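Local coordinates for proto-oncogene tyrosine-protein kinase receptor Ret (Danio rerio, PDB 7AMK) that is a receptor tyrosine kinase whose cadherin-like ectodomain probably helps bind GDNF together with its co-receptor GFR alpha 1, at residues N11-Q16 with D116-C121; R35-L40 with T94-V99; S326-R331 with Q461-Q466. The protein carries 4 engineered substitutions. All blocks are in the same frame, centred on the assembly; numbering follows the deposited sequence.

Contacts 1 and 2 lie within cadherin-like domain 1 and reach the same four-stranded sheet at its two outermost strands, 7-14 and 37-40; their centres are about 31 Å apart, and contact 2 is nested in the chain loop that contact 1 closes. Both are surface contacts in which a tyrosine of an edge strand packs against backbone and proline, but contact 1 adds a weak backbone bond and a bridging water, whereas contact 2 has no polar bond between its segments and sets two aromatic rings against prolines and a peptide link. Contact 3, centred about 88 Å from contact 1, is partly buried and joins loops of domains 3 and 4 through small polar groups and methyls.

Contact 1 (N11-Q16 with D116-C121); sequences NIYVGQ and DTAPSC
Tyr13 lies against the chain from Asp116 to Pro119, which supplies a partner for nearly every atom of its side chain. CB sits 3.4 Å from Asp116 O, the same oxygen that approaches the ring at its edge, near the plane. CG comes next, 3.7 Å from Ala118 CA, which lies over one ring face, while CD2 meets the Ala118 methyl. Further out, CE1, CE2 and CZ pass beneath Pro119 CD on that same face, with CZ closest at 3.6 Å, and OH ends beside this methylene too. Ala118 CA and Pro119 CD each make a CH-pi contact. With CG anti to its own carbonyl carbon (chi1 -61°), the ring is swung beside the backbone N and along the passing chain. With an alanine in place of Tyr13 the ring face is gone, and Ala118 and Pro119 would probably be left over a gap.

The backbones add a weak bond from Val14 N to Asp116 O (3.1 Å, 124° at the hydrogen), and Thr117 CA points its hydrogen at Val14 O. A water bridges Val14 O and Ala118 N. On the strand itself, Tyr13 N donates to Gln16 OE1 at 2.9 Å, bracing the type II turn Tyr13-Gln16.

Strand 7-14, an edge of the domain 1 sheet, runs parallel to strand 106-114, where Ile114 also touches Tyr13. The loop beyond leads to Cys121, disulfide-bonded to Cys161, and Pro119 packs on Ile160 of helix 155-160.

Contact 2 (R35-L40 with T94-V99); sequences RPYFFL and TPPMKV
The Tyr37 ring carries the Thr94-Pro95 peptide link on one face: Thr94 C stands 3.4 Å above the plane toward the rim, and Pro95 N lies over the middle. Thr94 O comes to 3.1 Å from Tyr37 CD1. Pro95 CA completes this cover with a CH-pi contact, 4.1 Å from the ring centroid and only 10° off the normal. Pro96 CD approaches obliquely, 3.9 Å from Tyr37 CB, the two side chains crossing at about a right angle. At the far end of Tyr37, its OH sits over the centre of the Arg35 guanidinium face.

Phe39, two residues along the strand, has Pro96 CB over one face, off centre. This approach is modelled tighter than carbons allow, so the contact is doubtful in detail.

Both rings belong to edge strand 37-40, which pairs with strand 83-92 through backbone bonds between Tyr37 and Ser92 and between Phe39 and Gly90. The 94-99 loop leaves that neighbouring strand and folds back over the two rings; Thr94 O is held by Ser92 OG, and Met100 and Cys101 of helix 100-103 also touch Phe39. The chemistry is aromatic faces against prolines and one peptide group. Its clearest part is Tyr37 under Thr94-Pro95, where Pro95 brings a C-H flanked by nitrogen and carbonyl, probably slightly polarised, to the electron-rich ring face.

Contact 3 (S326-R331 with Q461-Q466); sequences SVTEQR and QQNKLQ
Ser326 and Asn463 point their side chains at each other across the gap between two loops, and Gln462 reaches in beside them. Ser326 OG, set anti to its backbone N (chi1 169°), stands 2.8 Å from Asn463 OD1 and 3.1 Å from Asn463 ND2; the amide is probably turned over in the model, so which of its ends faces the hydroxyl is uncertain. The Gln462 chain runs extended alongside, bringing NE2 to 3.4 Å from Ser326 CB.

Thr328 and Asn463 meet head-on from their facing loops. The threonine methyl, CG2, reaches Leu465 CD1 at 3.7 Å, and its OG1 turns inward to donate to Ser326 OG. Val327 and Leu465 lie alongside one another, pointing opposite ways; Val327 CG2 meets Leu465 CD1 at 4.1 Å, so this one leucine methyl touches both Val327 and Thr328.

Within the 326-331 loop, Ser326 OG also accepts from Thr328 N (3.2 Å, 167° at the hydrogen), an ST turn inside the type I turn Ser326-Glu329. Two donors therefore fix the hydroxyl before Asn463 is counted. Across the way, Asn463 N is bonded to Glu460 OE1, and Val327 also packs on Ile399.

The contact thus joins cadherin-like domains 3 and 4 through a small polar cluster flanked by a patch of methyls. The side chains that touch are all neutral, and between these two segments some 215 Å² is buried; the match probably rests on shape and the preset serine hydroxyl.

Contact 1 (N11-Q16 with D116-C121)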
loop_
_atom_site.group_PDB
_atom_site.type_symbol
_atom_site.label_atom_id
_atom_site.label_comp_id
_atom_site.label_asym_id
_atom_site.label_seq_id
_atom_site.Cartn_x
_atom_site.Cartn_y
_atom_site.Cartn_z
ATOM N N ASN A 11 -21.902 -19.801 -51.491
ATOM C CA ASN A 11 -22.044 -19.140 -52.777
ATOM C C ASN A 11 -23.320 -19.621 -53.454
ATOM O O ASN A 11 -23.732 -20.776 -53.296
ATOM C CB ASN A 11 -20.841 -19.441 -53.673
ATOM C CG ASN A 11 -19.530 -19.160 -52.983
ATOM O OD1 ASN A 11 -19.350 -18.098 -52.394
ATOM N ND2 ASN A 11 -18.617 -20.122 -53.025
ATOM N N ILE A 12 -23.944 -18.723 -54.196
ATOM C CA ILE A 12 -25.075 -19.068 -55.041
ATOM C C ILE A 12 -24.770 -18.516 -56.425
ATOM O O ILE A 12 -24.068 -17.508 -56.584
ATOM C CB ILE A 12 -26.424 -18.518 -54.497
ATOM C CG1 ILE A 12 -26.360 -17.007 -54.275
ATOM C CG2 ILE A 12 -26.842 -19.247 -53.223
ATOM C CD1 ILE A 12 -27.680 -16.411 -53.791
ATOM N N TYR A 13 -25.302 -19.191 -57.432
ATOM C CA TYR A 13 -24.981 -18.899 -58.813
ATOM C C TYR A 13 -26.241 -18.604 -59.606
ATOM O O TYR A 13 -27.326 -19.091 -59.277
ATOM C CB TYR A 13 -24.239 -20.072 -59.469
ATOM C CG TYR A 13 -22.938 -20.375 -58.804
ATOM C CD1 TYR A 13 -21.774 -19.749 -59.223
ATOM C CD2 TYR A 13 -22.862 -21.281 -57.756
ATOM C CE1 TYR A 13 -20.563 -20.019 -58.617
ATOM C CE2 TYR A 13 -21.645 -21.561 -57.140
ATOM C CZ TYR A 13 -20.505 -20.920 -57.583
ATOM O OH TYR A 13 -19.288 -21.169 -57.001
ATOM N N VAL A 14 -26.071 -17.799 -60.665
ATOM C CA VAL A 14 -27.094 -17.675 -61.702
ATOM C C VAL A 14 -27.384 -19.059 -62.267
ATOM O O VAL A 14 -26.476 -19.885 -62.445
ATOM C CB VAL A 14 -26.635 -16.697 -62.804
ATOM C CG1 VAL A 14 -27.723 -16.491 -63.895
ATOM C CG2 VAL A 14 -26.225 -15.354 -62.191
ATOM N N GLY A 15 -28.662 -19.330 -62.534
ATOM C CA GLY A 15 -29.082 -20.615 -63.045
ATOM C C GLY A 15 -29.318 -21.689 -61.998
ATOM O O GLY A 15 -29.965 -22.695 -62.301
ATOM N N GLN A 16 -28.811 -21.522 -60.783
ATOM C CA GLN A 16 -29.199 -22.422 -59.709
ATOM C C GLN A 16 -30.715 -22.498 -59.603
ATOM O O GLN A 16 -31.406 -21.472 -59.610
ATOM C CB GLN A 16 -28.615 -21.960 -58.392
ATOM C CG GLN A 16 -28.179 -23.108 -57.571
ATOM C CD GLN A 16 -27.185 -22.723 -56.549
ATOM O OE1 GLN A 16 -26.632 -21.625 -56.584
ATOM N NE2 GLN A 16 -26.950 -23.617 -55.602
ATOM N N ASP A 116 -22.319 -15.540 -62.311
ATOM C CA ASP A 116 -21.961 -16.518 -63.334
ATOM C C ASP A 116 -22.732 -17.798 -63.051
ATOM O O ASP A 116 -23.324 -17.957 -61.982
ATOM C CB ASP A 116 -20.443 -16.764 -63.358
ATOM C CG ASP A 116 -19.971 -17.605 -64.558
ATOM O OD1 ASP A 116 -20.751 -17.870 -65.499
ATOM O OD2 ASP A 116 -18.790 -18.020 -64.542
ATOM N N THR A 117 -22.752 -18.692 -64.037
ATOM C CA THR A 117 -23.329 -20.013 -63.833
ATOM C C THR A 117 -22.385 -20.877 -62.986
ATOM O O THR A 117 -21.196 -20.586 -62.838
ATOM C CB THR A 117 -23.635 -20.693 -65.174
ATOM O OG1 THR A 117 -22.546 -20.499 -66.085
ATOM C CG2 THR A 117 -24.917 -20.136 -65.795
ATOM N N ALA A 118 -22.946 -21.932 -62.393
ATOM C CA ALA A 118 -22.180 -22.772 -61.480
ATOM C C ALA A 118 -21.002 -23.422 -62.202
ATOM O O ALA A 118 -21.075 -23.710 -63.403
ATOM C CB ALA A 118 -23.056 -23.856 -60.869
ATOM N N PRO A 119 -19.906 -23.661 -61.493
ATOM C CA PRO A 119 -18.791 -24.396 -62.096
ATOM C C PRO A 119 -19.183 -25.831 -62.412
ATOM O O PRO A 119 -20.075 -26.411 -61.787
ATOM C CB PRO A 119 -17.710 -24.343 -61.013
ATOM C CG PRO A 119 -18.484 -24.294 -59.739
ATOM C CD PRO A 119 -19.707 -23.433 -60.049
ATOM N N SER A 120 -18.516 -26.391 -63.420
ATOM C CA SER A 120 -18.687 -27.795 -63.780
ATOM C C SER A 120 -17.966 -28.703 -62.785
ATOM O O SER A 120 -16.982 -28.303 -62.153
ATOM C CB SER A 120 -18.149 -28.050 -65.192
ATOM O OG SER A 120 -18.361 -29.395 -65.572
ATOM N N CYS A 121 -18.451 -29.951 -62.676
ATOM C CA CYS A 121 -17.894 -30.872 -61.691
ATOM C C CYS A 121 -16.411 -31.076 -61.910
ATOM O O CYS A 121 -15.645 -31.144 -60.949
ATOM C CB CYS A 121 -18.596 -32.229 -61.707
ATOM S SG CYS A 121 -17.879 -33.354 -60.405
HETATM O O HOH W 1 -25.687 -22.570 -62.380
#

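Contact 2 (R35-L40 with T94-V99)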
loop_
_atom_site.group_PDB
_atom_site.type_symbol
_atom_site.label_atom_id
_atom_site.label_comp_id
_atom_site.label_asym_id
_atom_site.label_seq_id
_atom_site.Cartn_x
_atom_site.Cartn_y
_atom_site.Cartn_z
ATOM N N ARG A 35 -38.000 -28.686 -28.954
ATOM C CA ARG A 35 -38.046 -28.904 -30.404
ATOM C C ARG A 35 -37.901 -27.585 -31.159
ATOM O O ARG A 35 -38.640 -26.621 -30.875
ATOM C CB ARG A 35 -39.357 -29.594 -30.797
ATOM C CG ARG A 35 -39.834 -29.343 -32.217
ATOM C CD ARG A 35 -41.225 -29.939 -32.389
ATOM N NE ARG A 35 -41.848 -29.532 -33.642
ATOM C CZ ARG A 35 -43.023 -29.968 -34.087
ATOM N NH1 ARG A 35 -43.750 -30.834 -33.398
ATOM N NH2 ARG A 35 -43.481 -29.527 -35.257
ATOM N N PRO A 36 -36.998 -27.503 -32.141
ATOM C CA PRO A 36 -36.784 -26.233 -32.852
ATOM C C PRO A 36 -37.742 -26.004 -34.016
ATOM O O PRO A 36 -38.130 -26.923 -34.737
ATOM C CB PRO A 36 -35.335 -26.358 -33.343
ATOM C CG PRO A 36 -35.129 -27.810 -33.516
ATOM C CD PRO A 36 -36.006 -28.526 -32.526
ATOM N N TYR A 37 -38.136 -24.746 -34.171
ATOM C CA TYR A 37 -38.932 -24.268 -35.297
ATOM C C TYR A 37 -38.126 -23.182 -35.975
ATOM O O TYR A 37 -37.931 -22.102 -35.404
ATOM C CB TYR A 37 -40.273 -23.689 -34.871
ATOM C CG TYR A 37 -41.236 -24.631 -34.206
ATOM C CD1 TYR A 37 -41.142 -24.899 -32.850
ATOM C CD2 TYR A 37 -42.284 -25.197 -34.922
ATOM C CE1 TYR A 37 -42.038 -25.720 -32.230
ATOM C CE2 TYR A 37 -43.180 -26.023 -34.313
ATOM C CZ TYR A 37 -43.054 -26.283 -32.962
ATOM O OH TYR A 37 -43.957 -27.110 -32.342
ATOM N N PHE A 38 -37.688 -23.464 -37.189
ATOM C CA PHE A 38 -36.879 -22.546 -37.967
ATOM C C PHE A 38 -37.763 -21.668 -38.836
ATOM O O PHE A 38 -38.820 -22.097 -39.298
ATOM C CB PHE A 38 -35.924 -23.326 -38.866
ATOM C CG PHE A 38 -34.999 -24.245 -38.134
ATOM C CD1 PHE A 38 -33.751 -23.798 -37.710
ATOM C CD2 PHE A 38 -35.351 -25.564 -37.906
ATOM C CE1 PHE A 38 -32.884 -24.652 -37.044
ATOM C CE2 PHE A 38 -34.473 -26.422 -37.248
ATOM C CZ PHE A 38 -33.233 -25.953 -36.820
ATOM N N PHE A 39 -37.290 -20.457 -39.112
ATOM C CA PHE A 39 -38.001 -19.546 -39.990
ATOM C C PHE A 39 -37.061 -18.446 -40.471
ATOM O O PHE A 39 -36.093 -18.089 -39.785
ATOM C CB PHE A 39 -39.219 -18.949 -39.274
ATOM C CG PHE A 39 -38.928 -18.439 -37.891
ATOM C CD1 PHE A 39 -38.897 -19.303 -36.799
ATOM C CD2 PHE A 39 -38.720 -17.085 -37.668
ATOM C CE1 PHE A 39 -38.658 -18.823 -35.517
ATOM C CE2 PHE A 39 -38.470 -16.605 -36.389
ATOM C CZ PHE A 39 -38.434 -17.479 -35.310
ATOM N N LEU A 40 -37.380 -17.893 -41.645
ATOM C CA LEU A 40 -36.648 -16.754 -42.206
ATOM C C LEU A 40 -37.122 -15.433 -41.620
ATOM O O LEU A 40 -38.315 -15.228 -41.382
ATOM C CB LEU A 40 -36.794 -16.698 -43.729
ATOM C CG LEU A 40 -35.992 -17.764 -44.475
ATOM C CD1 LEU A 40 -36.390 -17.853 -45.928
ATOM C CD2 LEU A 40 -34.530 -17.455 -44.358
ATOM N N THR A 94 -41.499 -22.857 -29.649
ATOM C CA THR A 94 -42.908 -22.828 -30.018
ATOM C C THR A 94 -43.086 -22.434 -31.481
ATOM O O THR A 94 -42.123 -22.054 -32.156
ATOM C CB THR A 94 -43.653 -21.839 -29.124
ATOM O OG1 THR A 94 -42.963 -20.579 -29.156
ATOM C CG2 THR A 94 -43.695 -22.353 -27.686
ATOM N N PRO A 95 -44.303 -22.519 -32.012
ATOM C CA PRO A 95 -44.534 -22.152 -33.425
ATOM C C PRO A 95 -44.176 -20.697 -33.672
ATOM O O PRO A 95 -44.504 -19.828 -32.852
ATOM C CB PRO A 95 -46.041 -22.397 -33.609
ATOM C CG PRO A 95 -46.381 -23.406 -32.572
ATOM C CD PRO A 95 -45.529 -23.032 -31.381
ATOM N N PRO A 96 -43.519 -20.385 -34.793
ATOM C CA PRO A 96 -42.931 -19.048 -34.954
ATOM C C PRO A 96 -43.962 -17.961 -35.222
ATOM O O PRO A 96 -44.985 -18.172 -35.881
ATOM C CB PRO A 96 -41.986 -19.216 -36.151
ATOM C CG PRO A 96 -42.550 -20.351 -36.918
ATOM C CD PRO A 96 -43.184 -21.279 -35.916
ATOM N N MET A 97 -43.673 -16.782 -34.678
ATOM C CA MET A 97 -44.454 -15.576 -34.903
ATOM C C MET A 97 -43.566 -14.528 -35.557
ATOM O O MET A 97 -42.337 -14.592 -35.475
ATOM C CB MET A 97 -45.034 -15.029 -33.598
ATOM C CG MET A 97 -45.906 -16.015 -32.833
ATOM S SD MET A 97 -46.029 -15.560 -31.090
ATOM C CE MET A 97 -47.260 -14.254 -31.141
ATOM N N LYS A 98 -44.202 -13.555 -36.210
ATOM C CA LYS A 98 -43.444 -12.527 -36.912
ATOM C C LYS A 98 -42.542 -11.755 -35.955
ATOM O O LYS A 98 -41.384 -11.456 -36.282
ATOM C CB LYS A 98 -44.398 -11.586 -37.646
ATOM C CG LYS A 98 -44.529 -11.895 -39.134
ATOM C CD LYS A 98 -45.689 -11.160 -39.770
ATOM N N VAL A 99 -43.044 -11.465 -34.749
ATOM C CA VAL A 99 -42.326 -10.617 -33.805
ATOM C C VAL A 99 -41.045 -11.265 -33.286
ATOM O O VAL A 99 -40.168 -10.554 -32.777
ATOM C CB VAL A 99 -43.259 -10.231 -32.633
ATOM C CG1 VAL A 99 -43.277 -11.316 -31.568
ATOM C CG2 VAL A 99 -42.852 -8.884 -32.031
#

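Contact 3 (S326-R331 with Q461-Q466)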
loop_
_atom_site.group_PDB
_atom_site.type_symbol
_atom_site.label_atom_id
_atom_site.label_comp_id
_atom_site.label_asym_id
_atom_site.label_seq_id
_atom_site.Cartn_x
_atom_site.Cartn_y
_atom_site.Cartn_z
ATOM N N SER A 326 -11.141 7.067 15.701
ATOM C CA SER A 326 -10.661 7.805 16.855
ATOM C C SER A 326 -9.691 6.944 17.653
ATOM O O SER A 326 -9.869 5.730 17.779
ATOM C CB SER A 326 -11.837 8.237 17.727
ATOM O OG SER A 326 -11.378 8.733 18.967
ATOM N N VAL A 327 -8.642 7.573 18.172
ATOM C CA VAL A 327 -7.675 6.825 18.957
ATOM C C VAL A 327 -8.241 6.329 20.276
ATOM O O VAL A 327 -7.607 5.485 20.918
ATOM C CB VAL A 327 -6.425 7.686 19.198
ATOM C CG1 VAL A 327 -5.815 8.066 17.875
ATOM C CG2 VAL A 327 -6.781 8.921 20.020
ATOM N N THR A 328 -9.421 6.805 20.691
ATOM C CA THR A 328 -10.014 6.340 21.937
ATOM C C THR A 328 -10.855 5.080 21.767
ATOM O O THR A 328 -11.167 4.431 22.770
ATOM C CB THR A 328 -10.863 7.450 22.595
ATOM O OG1 THR A 328 -11.993 7.772 21.781
ATOM C CG2 THR A 328 -10.035 8.710 22.809
ATOM N N GLU A 329 -11.194 4.696 20.536
ATOM C CA GLU A 329 -12.053 3.539 20.315
ATOM C C GLU A 329 -11.329 2.226 20.603
ATOM O O GLU A 329 -10.150 2.046 20.273
ATOM C CB GLU A 329 -12.584 3.534 18.880
ATOM C CG GLU A 329 -13.908 4.286 18.695
ATOM N N GLN A 330 -12.061 1.295 21.202
ATOM C CA GLN A 330 -11.499 0.016 21.617
ATOM C C GLN A 330 -12.611 -1.015 21.516
ATOM O O GLN A 330 -13.567 -0.967 22.295
ATOM C CB GLN A 330 -10.954 0.102 23.038
ATOM C CG GLN A 330 -10.683 -1.247 23.674
ATOM C CD GLN A 330 -10.347 -1.141 25.147
ATOM O OE1 GLN A 330 -10.192 -0.042 25.686
ATOM N NE2 GLN A 330 -10.235 -2.286 25.810
ATOM N N ARG A 331 -12.503 -1.936 20.565
ATOM C CA ARG A 331 -13.555 -2.927 20.386
ATOM C C ARG A 331 -12.970 -4.167 19.736
ATOM O O ARG A 331 -12.034 -4.089 18.936
ATOM C CB ARG A 331 -14.722 -2.387 19.543
ATOM C CG ARG A 331 -15.393 -1.141 20.123
ATOM C CD ARG A 331 -16.403 -0.535 19.157
ATOM N NE ARG A 331 -17.004 0.681 19.695
ATOM N N GLN A 461 -6.155 15.812 17.171
ATOM C CA GLN A 461 -7.142 16.735 16.605
ATOM C C GLN A 461 -8.574 16.228 16.762
ATOM O O GLN A 461 -9.455 16.971 17.205
ATOM C CB GLN A 461 -6.834 17.014 15.128
ATOM C CG GLN A 461 -5.644 17.954 14.893
ATOM C CD GLN A 461 -5.589 19.115 15.883
ATOM O OE1 GLN A 461 -4.934 19.024 16.919
ATOM N NE2 GLN A 461 -6.261 20.220 15.556
ATOM N N GLN A 462 -8.829 14.968 16.415
ATOM C CA GLN A 462 -10.200 14.467 16.441
ATOM C C GLN A 462 -10.840 14.593 17.825
ATOM O O GLN A 462 -12.005 14.992 17.939
ATOM C CB GLN A 462 -10.235 13.021 15.968
ATOM C CG GLN A 462 -11.588 12.380 16.154
ATOM C CD GLN A 462 -11.777 11.158 15.292
ATOM O OE1 GLN A 462 -10.901 10.796 14.498
ATOM N NE2 GLN A 462 -12.929 10.509 15.439
ATOM N N ASN A 463 -10.110 14.253 18.892
ATOM C CA ASN A 463 -10.678 14.277 20.235
ATOM C C ASN A 463 -10.167 15.418 21.104
ATOM O O ASN A 463 -10.660 15.592 22.224
ATOM C CB ASN A 463 -10.410 12.949 20.960
ATOM C CG ASN A 463 -10.936 11.763 20.199
ATOM O OD1 ASN A 463 -10.272 11.252 19.297
ATOM N ND2 ASN A 463 -12.135 11.313 20.553
ATOM N N LYS A 464 -9.191 16.187 20.636
ATOM C CA LYS A 464 -8.662 17.312 21.392
ATOM C C LYS A 464 -7.926 16.857 22.656
ATOM O O LYS A 464 -7.824 17.610 23.630
ATOM C CB LYS A 464 -9.779 18.312 21.734
ATOM N N LEU A 465 -7.413 15.626 22.657
ATOM C CA LEU A 465 -6.584 15.151 23.757
ATOM C C LEU A 465 -5.213 15.816 23.714
ATOM O O LEU A 465 -4.594 15.930 22.652
ATOM C CB LEU A 465 -6.420 13.636 23.684
ATOM C CG LEU A 465 -7.706 12.825 23.754
ATOM C CD1 LEU A 465 -7.476 11.400 23.235
ATOM C CD2 LEU A 465 -8.187 12.821 25.193
ATOM N N GLN A 466 -4.732 16.251 24.881
ATOM C CA GLN A 466 -3.472 16.977 24.991
ATOM C C GLN A 466 -2.497 16.210 25.873
ATOM O O GLN A 466 -2.892 15.541 26.834
ATOM C CB GLN A 466 -3.674 18.396 25.577
ATOM C CG GLN A 466 -4.102 19.492 24.576
ATOM C CD GLN A 466 -4.018 20.921 25.162
ATOM O OE1 GLN A 466 -3.952 21.112 26.382
ATOM N NE2 GLN A 466 -4.014 21.922 24.284
#